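Local coordinates for protein transglutaminase elicitor (Phytophthora sojae, PDB 3TW5) that probably cross-links proteins by joining glutamine side chains to lysine amines, and is an elicitor of plant immune responses from an oomycete pathogen, at residues T33-A38 / S278-T283; F75-S80 / S110-K115; N83-Q88 / S117-P122; G126-W131 / V230-V235; Q253-L258 / W321-D326. The protein carries 1 engineered substitution. All coordinates share one frame; numbering follows the deposited sequence.

Interaction 1 of 5, residues T33-A38 / S278-T283; sequences TPSPWA and SWIYET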
# COMPACT_ATOMS: atom_id res chain seq x y z
N THR A 33 6.56 1.59 -14.19
CA THR A 33 7.57 0.56 -14.42
C THR A 33 8.90 0.95 -13.77
O THR A 33 9.33 2.10 -13.87
CB THR A 33 7.79 0.28 -15.93
OG1 THR A 33 8.14 1.50 -16.60
CG2 THR A 33 6.54 -0.31 -16.56
N PRO A 34 9.56 -0.01 -13.08
CA PRO A 34 9.08 -1.37 -12.87
C PRO A 34 7.93 -1.40 -11.87
O PRO A 34 7.83 -0.51 -11.02
CB PRO A 34 10.30 -2.10 -12.30
CG PRO A 34 11.08 -1.04 -11.62
CD PRO A 34 10.86 0.22 -12.41
N SER A 35 7.08 -2.42 -11.98
CA SER A 35 5.97 -2.60 -11.05
C SER A 35 6.48 -2.76 -9.62
O SER A 35 7.54 -3.36 -9.41
CB SER A 35 5.14 -3.82 -11.44
OG SER A 35 4.15 -4.10 -10.47
N PRO A 36 5.75 -2.20 -8.64
CA PRO A 36 6.05 -2.52 -7.25
C PRO A 36 5.91 -4.02 -7.03
O PRO A 36 4.99 -4.64 -7.57
CB PRO A 36 4.98 -1.76 -6.47
CG PRO A 36 4.58 -0.65 -7.37
CD PRO A 36 4.68 -1.20 -8.75
N TRP A 37 6.81 -4.61 -6.25
CA TRP A 37 6.81 -6.06 -6.04
C TRP A 37 5.76 -6.53 -5.04
O TRP A 37 5.35 -5.79 -4.15
CB TRP A 37 8.19 -6.58 -5.66
CG TRP A 37 8.93 -5.80 -4.60
CD1 TRP A 37 9.86 -4.82 -4.81
CD2 TRP A 37 8.83 -5.97 -3.18
NE1 TRP A 37 10.33 -4.36 -3.61
CE2 TRP A 37 9.72 -5.04 -2.59
CE3 TRP A 37 8.07 -6.80 -2.35
CZ2 TRP A 37 9.87 -4.92 -1.21
CZ3 TRP A 37 8.22 -6.69 -0.97
CH2 TRP A 37 9.12 -5.75 -0.41
N ALA A 38 5.33 -7.78 -5.19
CA ALA A 38 4.36 -8.38 -4.29
C ALA A 38 5.04 -8.97 -3.07
O ALA A 38 6.16 -9.48 -3.16
CB ALA A 38 3.54 -9.43 -5.01
N SER A 278 -5.15 0.10 -10.44
CA SER A 278 -4.55 -1.23 -10.36
C SER A 278 -3.44 -1.27 -9.32
O SER A 278 -2.51 -0.47 -9.37
CB SER A 278 -4.00 -1.66 -11.73
OG SER A 278 -4.99 -1.50 -12.74
N TRP A 279 -3.55 -2.20 -8.38
CA TRP A 279 -2.58 -2.32 -7.30
C TRP A 279 -2.11 -3.76 -7.09
O TRP A 279 -2.74 -4.71 -7.56
CB TRP A 279 -3.14 -1.75 -6.00
CG TRP A 279 -4.35 -2.46 -5.50
CD1 TRP A 279 -4.38 -3.58 -4.72
CD2 TRP A 279 -5.72 -2.10 -5.73
NE1 TRP A 279 -5.68 -3.93 -4.44
CE2 TRP A 279 -6.52 -3.04 -5.05
CE3 TRP A 279 -6.34 -1.06 -6.44
CZ2 TRP A 279 -7.92 -2.99 -5.06
CZ3 TRP A 279 -7.73 -1.01 -6.45
CH2 TRP A 279 -8.50 -1.97 -5.77
N ILE A 280 -1.01 -3.89 -6.35
CA ILE A 280 -0.41 -5.18 -6.05
C ILE A 280 -0.96 -5.70 -4.72
O ILE A 280 -1.12 -4.93 -3.78
CB ILE A 280 1.13 -5.06 -5.95
CG1 ILE A 280 1.69 -4.21 -7.10
CG2 ILE A 280 1.78 -6.43 -5.89
CD1 ILE A 280 1.40 -4.73 -8.51
N TYR A 281 -1.26 -7.00 -4.66
CA TYR A 281 -1.72 -7.60 -3.40
C TYR A 281 -0.75 -8.63 -2.80
O TYR A 281 0.21 -9.04 -3.45
CB TYR A 281 -3.17 -8.12 -3.51
CG TYR A 281 -3.38 -9.33 -4.39
CD1 TYR A 281 -3.45 -10.61 -3.83
CD2 TYR A 281 -3.56 -9.20 -5.77
CE1 TYR A 281 -3.67 -11.74 -4.63
CE2 TYR A 281 -3.78 -10.32 -6.57
CZ TYR A 281 -3.83 -11.58 -6.00
OH TYR A 281 -4.04 -12.69 -6.79
N GLU A 282 -1.03 -9.03 -1.56
CA GLU A 282 -0.12 -9.85 -0.76
C GLU A 282 0.03 -11.29 -1.23
O GLU A 282 -0.94 -11.91 -1.69
CB GLU A 282 -0.56 -9.83 0.71
CG GLU A 282 -0.44 -8.47 1.41
CD GLU A 282 -1.62 -7.53 1.15
OE1 GLU A 282 -2.56 -7.90 0.40
OE2 GLU A 282 -1.61 -6.41 1.70
N THR A 283 1.25 -11.82 -1.10
CA THR A 283 1.55 -13.23 -1.39
C THR A 283 2.86 -13.67 -0.73
O THR A 283 3.75 -12.86 -0.49
CB THR A 283 1.64 -13.51 -2.92
OG1 THR A 283 1.87 -14.91 -3.14
CG2 THR A 283 2.75 -12.70 -3.58
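Ile-280 carries the tight half of this contact, and its branches are shared out along the loop 33-38. CG2, held anti to the backbone N while CG1 stands beside it (chi1 -45°), lies 3.6 Å from Ala-38 CB. CG1 turns to Pro-36, 3.4 Å from Pro-36 O and close to the proline ring, and CD1 reaches on to Ser-35 OG at 3.4 Å. A beta-branched chain suits this place because its two branches meet different residues, CG2 on Ala-38 and CG1-CD1 on Pro-36 and Ser-35, and the small methyl of Ala-38 lets the two backbones come near. Ser-35 OG is not left facing hydrocarbon alone: it donates to Pro-36 O at 3.1 Å, meeting that oxygen from a position tilted 34° out of the carbonyl plane. Ile-280 is the last residue of strand 269-280 of the large antiparallel sheet, and its N bonds Pro-234 of the neighbouring strand. Pro-36 also packs on Ala-135 and Ile-136 of helix 128-137. Trp-37 leaves the loop away from the strand; its NE1 bonds Glu-138 O. Towards solvent the packing thins. Past Tyr-281 the partly exposed Thr-283 adds one methyl contact, CG2 to Ala-38 CB at 3.7 Å, while its hydroxyl pairs with Thr-285.

Interaction 2 of 5, residues F75-S80 / S110-K115; sequences FMDAVS and SIRTGK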
# COMPACT_ATOMS: atom_id res chain seq x y z
N PHE A 75 16.52 -11.77 19.69
CA PHE A 75 16.16 -10.99 18.50
C PHE A 75 14.73 -11.26 18.05
O PHE A 75 14.01 -10.32 17.70
CB PHE A 75 17.14 -11.24 17.34
CG PHE A 75 16.78 -10.48 16.09
CD1 PHE A 75 17.01 -9.11 15.99
CD2 PHE A 75 16.22 -11.14 15.00
CE1 PHE A 75 16.68 -8.41 14.83
CE2 PHE A 75 15.88 -10.44 13.84
CZ PHE A 75 16.11 -9.07 13.75
N MET A 76 14.32 -12.53 18.06
CA MET A 76 12.95 -12.90 17.72
C MET A 76 11.97 -12.38 18.77
O MET A 76 10.84 -12.00 18.43
CB MET A 76 12.82 -14.41 17.56
CG MET A 76 13.63 -15.02 16.41
SD MET A 76 13.02 -16.62 15.81
CE MET A 76 12.87 -17.57 17.32
N ASP A 77 12.40 -12.35 20.02
CA ASP A 77 11.59 -11.79 21.11
C ASP A 77 11.41 -10.29 20.94
O ASP A 77 10.35 -9.75 21.28
CB ASP A 77 12.21 -12.10 22.47
CG ASP A 77 11.99 -13.54 22.91
OD1 ASP A 77 12.60 -13.95 23.92
OD2 ASP A 77 11.22 -14.28 22.24
N ALA A 78 12.44 -9.63 20.42
CA ALA A 78 12.39 -8.20 20.14
C ALA A 78 11.38 -7.92 19.03
O ALA A 78 10.57 -7.01 19.14
CB ALA A 78 13.75 -7.68 19.75
N VAL A 79 11.45 -8.73 17.97
CA VAL A 79 10.50 -8.67 16.86
C VAL A 79 9.07 -8.84 17.38
O VAL A 79 8.18 -8.07 17.00
CB VAL A 79 10.83 -9.74 15.79
CG1 VAL A 79 9.69 -9.89 14.78
CG2 VAL A 79 12.12 -9.40 15.08
N SER A 80 8.87 -9.81 18.26
CA SER A 80 7.54 -10.10 18.78
C SER A 80 6.99 -9.00 19.70
O SER A 80 5.79 -8.73 19.70
CB SER A 80 7.53 -11.45 19.50
OG SER A 80 6.20 -11.85 19.79
N SER A 110 -3.56 -16.46 18.93
CA SER A 110 -2.22 -16.38 18.37
C SER A 110 -1.18 -16.84 19.38
O SER A 110 -0.96 -16.19 20.41
CB SER A 110 -1.93 -14.95 17.92
OG SER A 110 -3.00 -14.43 17.15
N ILE A 111 -0.54 -17.97 19.08
CA ILE A 111 0.47 -18.56 19.95
C ILE A 111 1.81 -18.60 19.22
O ILE A 111 1.88 -19.06 18.08
CB ILE A 111 0.06 -19.98 20.42
CG1 ILE A 111 -1.27 -19.94 21.18
CG2 ILE A 111 1.15 -20.61 21.29
CD1 ILE A 111 -1.98 -21.28 21.27
N ARG A 112 2.85 -18.11 19.88
CA ARG A 112 4.20 -18.14 19.32
C ARG A 112 4.73 -19.56 19.19
O ARG A 112 4.21 -20.49 19.82
CB ARG A 112 5.16 -17.31 20.19
CG ARG A 112 4.90 -15.81 20.18
CD ARG A 112 5.99 -15.07 20.94
NE ARG A 112 7.26 -15.08 20.22
CZ ARG A 112 8.43 -14.74 20.74
NH1 ARG A 112 8.51 -14.35 22.01
NH2 ARG A 112 9.52 -14.79 20.00
N THR A 113 5.77 -19.73 18.37
CA THR A 113 6.42 -21.02 18.19
C THR A 113 7.19 -21.39 19.46
O THR A 113 8.08 -20.66 19.90
CB THR A 113 7.39 -20.99 16.99
OG1 THR A 113 6.74 -20.38 15.86
CG2 THR A 113 7.84 -22.39 16.61
N GLY A 114 6.83 -22.53 20.05
CA GLY A 114 7.46 -22.98 21.29
C GLY A 114 6.61 -22.70 22.52
O GLY A 114 6.71 -23.41 23.52
N LYS A 115 5.77 -21.67 22.43
CA LYS A 115 4.86 -21.31 23.51
C LYS A 115 3.62 -22.20 23.51
O LYS A 115 3.35 -22.91 22.54
CB LYS A 115 4.47 -19.83 23.42
CG LYS A 115 5.32 -18.89 24.29
CD LYS A 115 6.69 -18.63 23.69
CE LYS A 115 7.54 -17.76 24.62
NZ LYS A 115 8.89 -17.51 24.06
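Asp-77 OD2 takes two hydrogen bonds from one arginine, 2.7 Å from Arg-112 NH1 and 2.9 Å from Arg-112 NH2. The grip is end-on and both nitrogens share the one oxygen, which lies close to the guanidinium plane. The carboxylate is turned 77° to that plane, with NH1 coming from above the carboxylate and NH2 nearly in line with the C-O bond. Neither bond is straight (145° and 138°), as expected when two donors converge on a single acceptor. The small Ser-80 of helix 72-82 offers its CB to one guanidinium face, 3.6 Å above the centre of the Arg-112 group. Arg-112 reaches the helix from the first position of a type II turn (Arg-112 to Lys-115), and its chain bends at chi3 to bring the guanidinium to the Asp-77 carboxylate. Gly-114 takes the positive phi which that turn needs. Other carboxylates complete the setting: Asp-47 meets NE and Asp-86 meets NH1. Asp-47 is also hydrogen-bonded to Ser-80 OG. Lys-115 NZ stays 4.4 Å from Asp-77 OD2, beyond a salt bridge. Arg-112 probably offsets the negative charge of Asp-47, Asp-77 and Asp-86, favouring their ionised form, and ties the helix electrostatically to the turn at the protein surface.

Interaction 3 of 5, residues N83-Q88 / S117-P122; sequences NGIDSQ and SGYCIP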
# COMPACT_ATOMS: atom_id res chain seq x y z
N ASN A 83 6.35 -5.90 17.09
CA ASN A 83 5.53 -6.14 15.91
C ASN A 83 4.73 -7.44 15.90
O ASN A 83 3.77 -7.57 15.14
CB ASN A 83 6.41 -6.06 14.66
CG ASN A 83 6.97 -4.68 14.43
OD1 ASN A 83 8.11 -4.39 14.81
ND2 ASN A 83 6.19 -3.81 13.81
N GLY A 84 5.13 -8.39 16.74
CA GLY A 84 4.52 -9.72 16.74
C GLY A 84 3.47 -9.96 17.81
O GLY A 84 2.77 -9.03 18.22
N ILE A 85 3.36 -11.21 18.25
CA ILE A 85 2.35 -11.63 19.22
C ILE A 85 2.52 -10.94 20.58
O ILE A 85 1.54 -10.51 21.19
CB ILE A 85 2.30 -13.19 19.34
CG1 ILE A 85 1.71 -13.80 18.07
CG2 ILE A 85 1.51 -13.63 20.57
CD1 ILE A 85 2.01 -15.27 17.86
N ASP A 86 3.76 -10.82 21.04
CA ASP A 86 4.05 -10.21 22.34
C ASP A 86 3.71 -8.72 22.41
O ASP A 86 3.62 -8.16 23.51
CB ASP A 86 5.51 -10.44 22.73
CG ASP A 86 5.75 -11.82 23.33
OD1 ASP A 86 4.80 -12.41 23.89
OD2 ASP A 86 6.89 -12.31 23.26
N SER A 87 3.50 -8.09 21.26
CA SER A 87 3.10 -6.69 21.20
C SER A 87 1.64 -6.47 21.62
O SER A 87 1.20 -5.33 21.76
CB SER A 87 3.35 -6.11 19.80
OG SER A 87 2.40 -6.58 18.86
N GLN A 88 0.90 -7.56 21.81
CA GLN A 88 -0.51 -7.49 22.16
C GLN A 88 -0.81 -8.19 23.50
O GLN A 88 -1.90 -8.75 23.69
CB GLN A 88 -1.38 -8.09 21.05
CG GLN A 88 -1.08 -7.57 19.63
CD GLN A 88 -1.40 -6.10 19.43
OE1 GLN A 88 -0.63 -5.37 18.81
NE2 GLN A 88 -2.54 -5.66 19.95
N SER A 117 0.46 -20.93 25.18
CA SER A 117 -0.70 -20.04 25.18
C SER A 117 -0.34 -18.65 24.64
O SER A 117 0.82 -18.24 24.69
CB SER A 117 -1.29 -19.92 26.59
OG SER A 117 -0.37 -19.33 27.49
N GLY A 118 -1.34 -17.95 24.11
CA GLY A 118 -1.13 -16.63 23.51
C GLY A 118 -2.25 -15.65 23.77
O GLY A 118 -2.88 -15.66 24.83
N TYR A 119 -2.51 -14.79 22.78
CA TYR A 119 -3.49 -13.71 22.91
C TYR A 119 -4.40 -13.66 21.69
O TYR A 119 -4.03 -14.12 20.61
CB TYR A 119 -2.79 -12.36 23.10
CG TYR A 119 -1.69 -12.37 24.14
CD1 TYR A 119 -1.98 -12.23 25.49
CD2 TYR A 119 -0.36 -12.52 23.76
CE1 TYR A 119 -0.97 -12.24 26.45
CE2 TYR A 119 0.66 -12.53 24.71
CZ TYR A 119 0.35 -12.39 26.05
OH TYR A 119 1.36 -12.40 26.99
N CYS A 120 -5.60 -13.09 21.87
CA CYS A 120 -6.56 -12.92 20.79
C CYS A 120 -6.27 -11.66 19.98
O CYS A 120 -6.61 -10.55 20.40
CB CYS A 120 -8.00 -12.89 21.33
SG CYS A 120 -8.49 -14.35 22.27
N ILE A 121 -5.65 -11.84 18.82
CA ILE A 121 -5.23 -10.74 17.96
C ILE A 121 -6.03 -10.73 16.65
O ILE A 121 -6.20 -11.78 16.03
CB ILE A 121 -3.70 -10.82 17.65
CG1 ILE A 121 -2.89 -10.83 18.95
CG2 ILE A 121 -3.26 -9.67 16.75
CD1 ILE A 121 -1.46 -11.32 18.81
N PRO A 122 -6.56 -9.55 16.25
CA PRO A 122 -7.19 -9.38 14.94
C PRO A 122 -6.23 -9.75 13.81
O PRO A 122 -5.05 -9.38 13.86
CB PRO A 122 -7.52 -7.89 14.89
CG PRO A 122 -7.71 -7.51 16.31
CD PRO A 122 -6.72 -8.34 17.08
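A short helical turn at Ile-85 to Ser-87, just beyond helix 72-82, rests on the strand 118-122, and the backbones come nearest at Gln-88 and Tyr-119, whose CA atoms are 6.9 Å apart. That strand is the middle one of a small three-stranded antiparallel sheet braced by disulfides. Cys-120, pointing away from the turn, is joined to Cys-100, while Tyr-119 and Ile-121, its neighbours in the alternating strand, both point towards the turn. Gly-84 O begins the turn and accepts from both Ser-87 N and Ser-87 OG, the latter at 2.6 Å, which gives the small hydroxyl of Ser-87 a clear role in closing it. Across the contact the grip is apolar. Ile-121 CD1 lies 3.8 Å from Ile-85 CA, and the Ile-121 side chain runs at about a right angle to that of Gln-88, its CG1 3.8 Å from both Gln-88 CB and CG; the flexible aliphatic part of glutamine, bent at chi2 (-66°), can follow the isoleucine. Ile-85 CG2 approaches the rim of the Tyr-119 ring near its plane, 3.9 Å from Tyr-119 CD2. Asp-86 also comes to that rim with OD1, its OD2 being engaged by Arg-112. Over one face of the ring hangs a backbone oxygen, Gln-88 O, 3.7 Å from Tyr-119 CG.

Interaction 4 of 5, residues G126-W131 / V230-V235; sequences GISHAW and VWNQPV. Engineered in segment 126-131: Ser-128 (natural residue Cys).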
# COMPACT_ATOMS: atom_id res chain seq x y z
N GLY A 126 -1.04 -5.71 10.82
CA GLY A 126 0.19 -6.01 10.10
C GLY A 126 1.00 -4.80 9.70
O GLY A 126 0.87 -3.72 10.29
N ILE A 127 1.85 -4.98 8.69
CA ILE A 127 2.75 -3.92 8.23
C ILE A 127 2.59 -3.63 6.73
O ILE A 127 3.57 -3.45 6.00
CB ILE A 127 4.23 -4.22 8.58
CG1 ILE A 127 4.65 -5.60 8.07
CG2 ILE A 127 4.46 -4.11 10.09
CD1 ILE A 127 6.15 -5.78 7.94
N SER A 128 1.34 -3.56 6.27
CA SER A 128 1.03 -3.23 4.88
C SER A 128 1.49 -1.82 4.54
O SER A 128 1.88 -1.54 3.40
CB SER A 128 -0.47 -3.37 4.60
OG SER A 128 -1.21 -2.40 5.32
N HIS A 129 1.44 -0.94 5.54
CA HIS A 129 1.91 0.44 5.44
C HIS A 129 3.42 0.52 5.23
O HIS A 129 3.94 1.54 4.78
CB HIS A 129 1.54 1.21 6.71
CG HIS A 129 2.13 0.62 7.95
ND1 HIS A 129 1.46 -0.28 8.74
CD2 HIS A 129 3.34 0.81 8.53
CE1 HIS A 129 2.23 -0.63 9.76
NE2 HIS A 129 3.38 0.02 9.66
N ALA A 130 4.12 -0.57 5.58
CA ALA A 130 5.57 -0.64 5.46
C ALA A 130 6.01 -1.37 4.19
O ALA A 130 6.99 -0.98 3.56
CB ALA A 130 6.15 -1.31 6.68
N TRP A 131 5.28 -2.43 3.83
CA TRP A 131 5.56 -3.19 2.61
C TRP A 131 5.35 -2.36 1.35
O TRP A 131 6.18 -2.38 0.43
CB TRP A 131 4.71 -4.47 2.56
CG TRP A 131 4.41 -4.93 1.17
CD1 TRP A 131 5.30 -5.39 0.24
CD2 TRP A 131 3.12 -4.97 0.53
NE1 TRP A 131 4.66 -5.71 -0.93
CE2 TRP A 131 3.32 -5.47 -0.78
CE3 TRP A 131 1.82 -4.64 0.95
CZ2 TRP A 131 2.26 -5.64 -1.68
CZ3 TRP A 131 0.77 -4.81 0.05
CH2 TRP A 131 1.00 -5.31 -1.25
N VAL A 230 -7.77 -0.40 7.96
CA VAL A 230 -6.88 0.31 7.04
C VAL A 230 -6.04 -0.71 6.26
O VAL A 230 -5.37 -1.55 6.85
CB VAL A 230 -5.96 1.31 7.81
CG1 VAL A 230 -4.98 2.00 6.86
CG2 VAL A 230 -6.80 2.34 8.57
N TRP A 231 -6.10 -0.62 4.93
CA TRP A 231 -5.28 -1.46 4.06
C TRP A 231 -4.44 -0.62 3.12
O TRP A 231 -4.95 0.28 2.46
CB TRP A 231 -6.14 -2.43 3.25
CG TRP A 231 -6.39 -3.74 3.94
CD1 TRP A 231 -7.59 -4.22 4.39
CD2 TRP A 231 -5.41 -4.73 4.28
NE1 TRP A 231 -7.43 -5.45 4.97
CE2 TRP A 231 -6.10 -5.79 4.92
CE3 TRP A 231 -4.03 -4.84 4.10
CZ2 TRP A 231 -5.44 -6.94 5.39
CZ3 TRP A 231 -3.38 -5.97 4.57
CH2 TRP A 231 -4.09 -7.01 5.20
N ASN A 232 -3.14 -0.92 3.05
CA ASN A 232 -2.23 -0.21 2.16
C ASN A 232 -1.75 -1.11 1.04
O ASN A 232 -1.30 -2.23 1.28
CB ASN A 232 -1.04 0.35 2.93
CG ASN A 232 -1.42 1.48 3.86
OD1 ASN A 232 -1.27 2.65 3.53
ND2 ASN A 232 -1.92 1.12 5.04
N GLN A 233 -1.86 -0.61 -0.19
CA GLN A 233 -1.39 -1.33 -1.38
C GLN A 233 -0.63 -0.36 -2.27
O GLN A 233 -1.06 0.78 -2.45
CB GLN A 233 -2.57 -1.92 -2.17
CG GLN A 233 -3.72 -2.52 -1.35
CD GLN A 233 -3.39 -3.85 -0.71
OE1 GLN A 233 -2.58 -4.62 -1.24
NE2 GLN A 233 -4.02 -4.14 0.42
N PRO A 234 0.51 -0.81 -2.84
CA PRO A 234 1.22 0.03 -3.80
C PRO A 234 0.54 -0.02 -5.17
O PRO A 234 0.21 -1.10 -5.66
CB PRO A 234 2.61 -0.61 -3.86
CG PRO A 234 2.38 -2.04 -3.54
CD PRO A 234 1.21 -2.09 -2.59
N VAL A 235 0.33 1.14 -5.77
CA VAL A 235 -0.37 1.23 -7.05
C VAL A 235 0.57 0.90 -8.22
O VAL A 235 1.72 1.33 -8.24
CB VAL A 235 -1.05 2.61 -7.24
CG1 VAL A 235 -1.61 2.78 -8.65
CG2 VAL A 235 -2.16 2.79 -6.22
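Ser-128 OG, of an engineered residue that is cysteine in the natural protein, accepts a weak hydrogen bond from Asn-232 N (3.3 Å, N-H...O angle 150°). The torsion chi1 of 67° places OG between the backbone N and carbonyl carbon, which turns OG to Asn-232 N. Asn-232 OD1 accepts from Trp-334 NE1, which helps to orient the amide, and His-129 directs its ring elsewhere, with NE2 bonded to Asp-166. Van der Waals contact is more extensive. The amide carbon CG of Asn-232 lies 3.8 Å from His-129 CA, and Ser-128 CB is 3.9 Å from Trp-231 CE3. The aromatic component is a CH-pi contact: Pro-234 CD sits over a face of Trp-131, 3.9 Å from the centroid of its six-membered ring and 26° off the normal. Proline suits the place, offering polarised C-H groups on a compact, rigid ring. Asn-232 O comes obliquely to the same indole, 3.5 Å from Trp-131 CZ3. A buried residue at the start of a helix, naturally cysteine, set against the central sheet, is consistent with the active-site layout of papain-like cysteine enzymes, the clan to which this family belongs.

Interaction 5 of 5, residues Q253-L258 / W321-D326; sequences QTFYGL and WVYGSD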
# COMPACT_ATOMS: atom_id res chain seq x y z
N GLN A 253 -30.21 14.82 -13.86
CA GLN A 253 -31.34 13.91 -14.01
C GLN A 253 -30.90 12.45 -13.96
O GLN A 253 -31.51 11.64 -13.26
CB GLN A 253 -32.11 14.21 -15.30
CG GLN A 253 -33.43 13.46 -15.42
CD GLN A 253 -34.40 13.76 -14.28
OE1 GLN A 253 -34.87 12.86 -13.58
NE2 GLN A 253 -34.71 15.04 -14.09
N THR A 254 -29.85 12.11 -14.70
CA THR A 254 -29.38 10.73 -14.80
C THR A 254 -28.97 10.16 -13.45
O THR A 254 -29.29 9.01 -13.14
CB THR A 254 -28.20 10.61 -15.81
OG1 THR A 254 -28.57 11.22 -17.05
CG2 THR A 254 -27.84 9.15 -16.05
N PHE A 255 -28.28 10.96 -12.64
CA PHE A 255 -27.67 10.46 -11.40
C PHE A 255 -28.36 10.88 -10.11
O PHE A 255 -28.10 10.29 -9.05
CB PHE A 255 -26.18 10.80 -11.36
CG PHE A 255 -25.38 10.13 -12.45
CD1 PHE A 255 -24.97 8.80 -12.30
CD2 PHE A 255 -25.06 10.81 -13.61
CE1 PHE A 255 -24.24 8.17 -13.30
CE2 PHE A 255 -24.32 10.18 -14.62
CZ PHE A 255 -23.91 8.87 -14.46
N TYR A 256 -29.23 11.88 -10.18
CA TYR A 256 -29.87 12.41 -8.97
C TYR A 256 -31.39 12.59 -9.10
O TYR A 256 -32.08 12.75 -8.09
CB TYR A 256 -29.19 13.71 -8.52
CG TYR A 256 -27.69 13.54 -8.33
CD1 TYR A 256 -27.19 12.89 -7.21
CD2 TYR A 256 -26.79 13.99 -9.30
CE1 TYR A 256 -25.83 12.70 -7.04
CE2 TYR A 256 -25.42 13.81 -9.13
CZ TYR A 256 -24.95 13.16 -8.00
OH TYR A 256 -23.60 12.98 -7.82
N GLY A 257 -31.89 12.54 -10.33
CA GLY A 257 -33.32 12.73 -10.59
C GLY A 257 -33.75 14.18 -10.42
O GLY A 257 -34.88 14.45 -10.01
N LEU A 258 -32.84 15.09 -10.75
CA LEU A 258 -33.09 16.52 -10.57
C LEU A 258 -33.01 17.27 -11.90
O LEU A 258 -32.29 16.86 -12.81
CB LEU A 258 -32.09 17.11 -9.58
CG LEU A 258 -32.04 16.53 -8.16
CD1 LEU A 258 -30.75 16.95 -7.48
CD2 LEU A 258 -33.24 16.96 -7.33
N TRP A 321 -18.92 11.33 -6.62
CA TRP A 321 -18.93 9.88 -6.79
C TRP A 321 -20.32 9.37 -7.17
O TRP A 321 -21.32 9.87 -6.65
CB TRP A 321 -18.47 9.18 -5.50
CG TRP A 321 -17.07 9.48 -5.06
CD1 TRP A 321 -16.70 10.26 -4.00
CD2 TRP A 321 -15.86 8.98 -5.63
NE1 TRP A 321 -15.33 10.29 -3.89
CE2 TRP A 321 -14.79 9.51 -4.88
CE3 TRP A 321 -15.57 8.14 -6.71
CZ2 TRP A 321 -13.45 9.23 -5.17
CZ3 TRP A 321 -14.23 7.86 -7.00
CH2 TRP A 321 -13.19 8.41 -6.23
N VAL A 322 -20.38 8.39 -8.07
CA VAL A 322 -21.65 7.79 -8.49
C VAL A 322 -21.55 6.26 -8.54
O VAL A 322 -20.48 5.69 -8.28
CB VAL A 322 -22.13 8.32 -9.88
CG1 VAL A 322 -22.38 9.83 -9.84
CG2 VAL A 322 -21.14 7.96 -10.99
N TYR A 323 -22.67 5.60 -8.86
CA TYR A 323 -22.73 4.14 -9.06
C TYR A 323 -22.10 3.30 -7.95
O TYR A 323 -21.42 2.30 -8.23
CB TYR A 323 -22.13 3.74 -10.42
CG TYR A 323 -23.03 3.92 -11.62
CD1 TYR A 323 -24.42 3.80 -11.51
CD2 TYR A 323 -22.49 4.18 -12.88
CE1 TYR A 323 -25.25 3.97 -12.63
CE2 TYR A 323 -23.30 4.34 -14.00
CZ TYR A 323 -24.68 4.23 -13.87
OH TYR A 323 -25.50 4.39 -14.97
N GLY A 324 -22.33 3.68 -6.70
CA GLY A 324 -21.85 2.89 -5.57
C GLY A 324 -20.36 3.00 -5.29
O GLY A 324 -19.85 2.33 -4.39
N SER A 325 -19.66 3.83 -6.07
CA SER A 325 -18.31 4.28 -5.70
C SER A 325 -18.43 5.39 -4.66
O SER A 325 -17.43 6.00 -4.27
CB SER A 325 -17.53 4.75 -6.93
OG SER A 325 -16.95 3.66 -7.63
N ASP A 326 -19.67 5.64 -4.24
CA ASP A 326 -20.01 6.57 -3.17
C ASP A 326 -19.47 6.08 -1.82
O ASP A 326 -18.98 6.88 -1.02
CB ASP A 326 -21.53 6.74 -3.12
CG ASP A 326 -21.97 7.90 -2.23
OD1 ASP A 326 -21.53 9.05 -2.46
OD2 ASP A 326 -22.77 7.65 -1.30
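The C-terminal turn of helix 248-256 faces a type I' turn running from Val-322 to Ser-325, the closest CA atoms being those of Phe-255 and Val-322 at 7.2 Å. Both middle residues of that turn have positive phi: Gly-324 adopts it easily, and Tyr-323 shares it at 50°. Gly-257 likewise leaves the helix with positive phi. Phe-255 is the centre of the contact. Its CG stands beside the backbone N (chi1 -64°), which sends the ring across to the turn, and CD1 packs 3.7 Å from Val-322 CG1. The other valine branch, CG2, meets Phe-255 CE1 at 3.9 Å, and the two methyls thus meet neighbouring ring atoms. That same CE1 hangs over a face of Tyr-323, towards the ring's rim, in an edge-to-face pair with centroids 5.5 Å apart and planes at 71°. Tyr-256 lies beside these, its OH 3.9 Å from Val-322 CG1, and its ring meets Trp-263. Phe-255 also touches Leu-307 and Met-246 of the sheet, while a bound 3-cyclohexyl-1-propylsulfonic acid, probably from the crystallisation liquor, lies about 4 Å from the Tyr-323 side chain. Here an aromatic cluster at the protein surface joins the helix between strands 232-246 and 269-280 to the turn that follows strand 316-321 of the large antiparallel sheet.

Overall arrangement
The five contacts fall into three regions. Interactions 1 and 4 lie near the centre of the chain, their centres 11 Å apart, and meet directly where strands 232-246 and 269-280 pair and where Trp-131 NE1 bonds to Trp-37 O. Interactions 2 and 3, centres 9 Å apart, share the small disulfide-braced sheet and its approach from helix 72-82; their segments alternate along the chain. Interaction 5 lies on the large sheet, across the chain's centre from interaction 2, 50 Å away centre to centre. The probable catalytic region is thus central. Along the chain, interactions 2, 3 and 4 are nested inside the loop closed by interaction 1, whereas interaction 5 crosses it, their segments alternating.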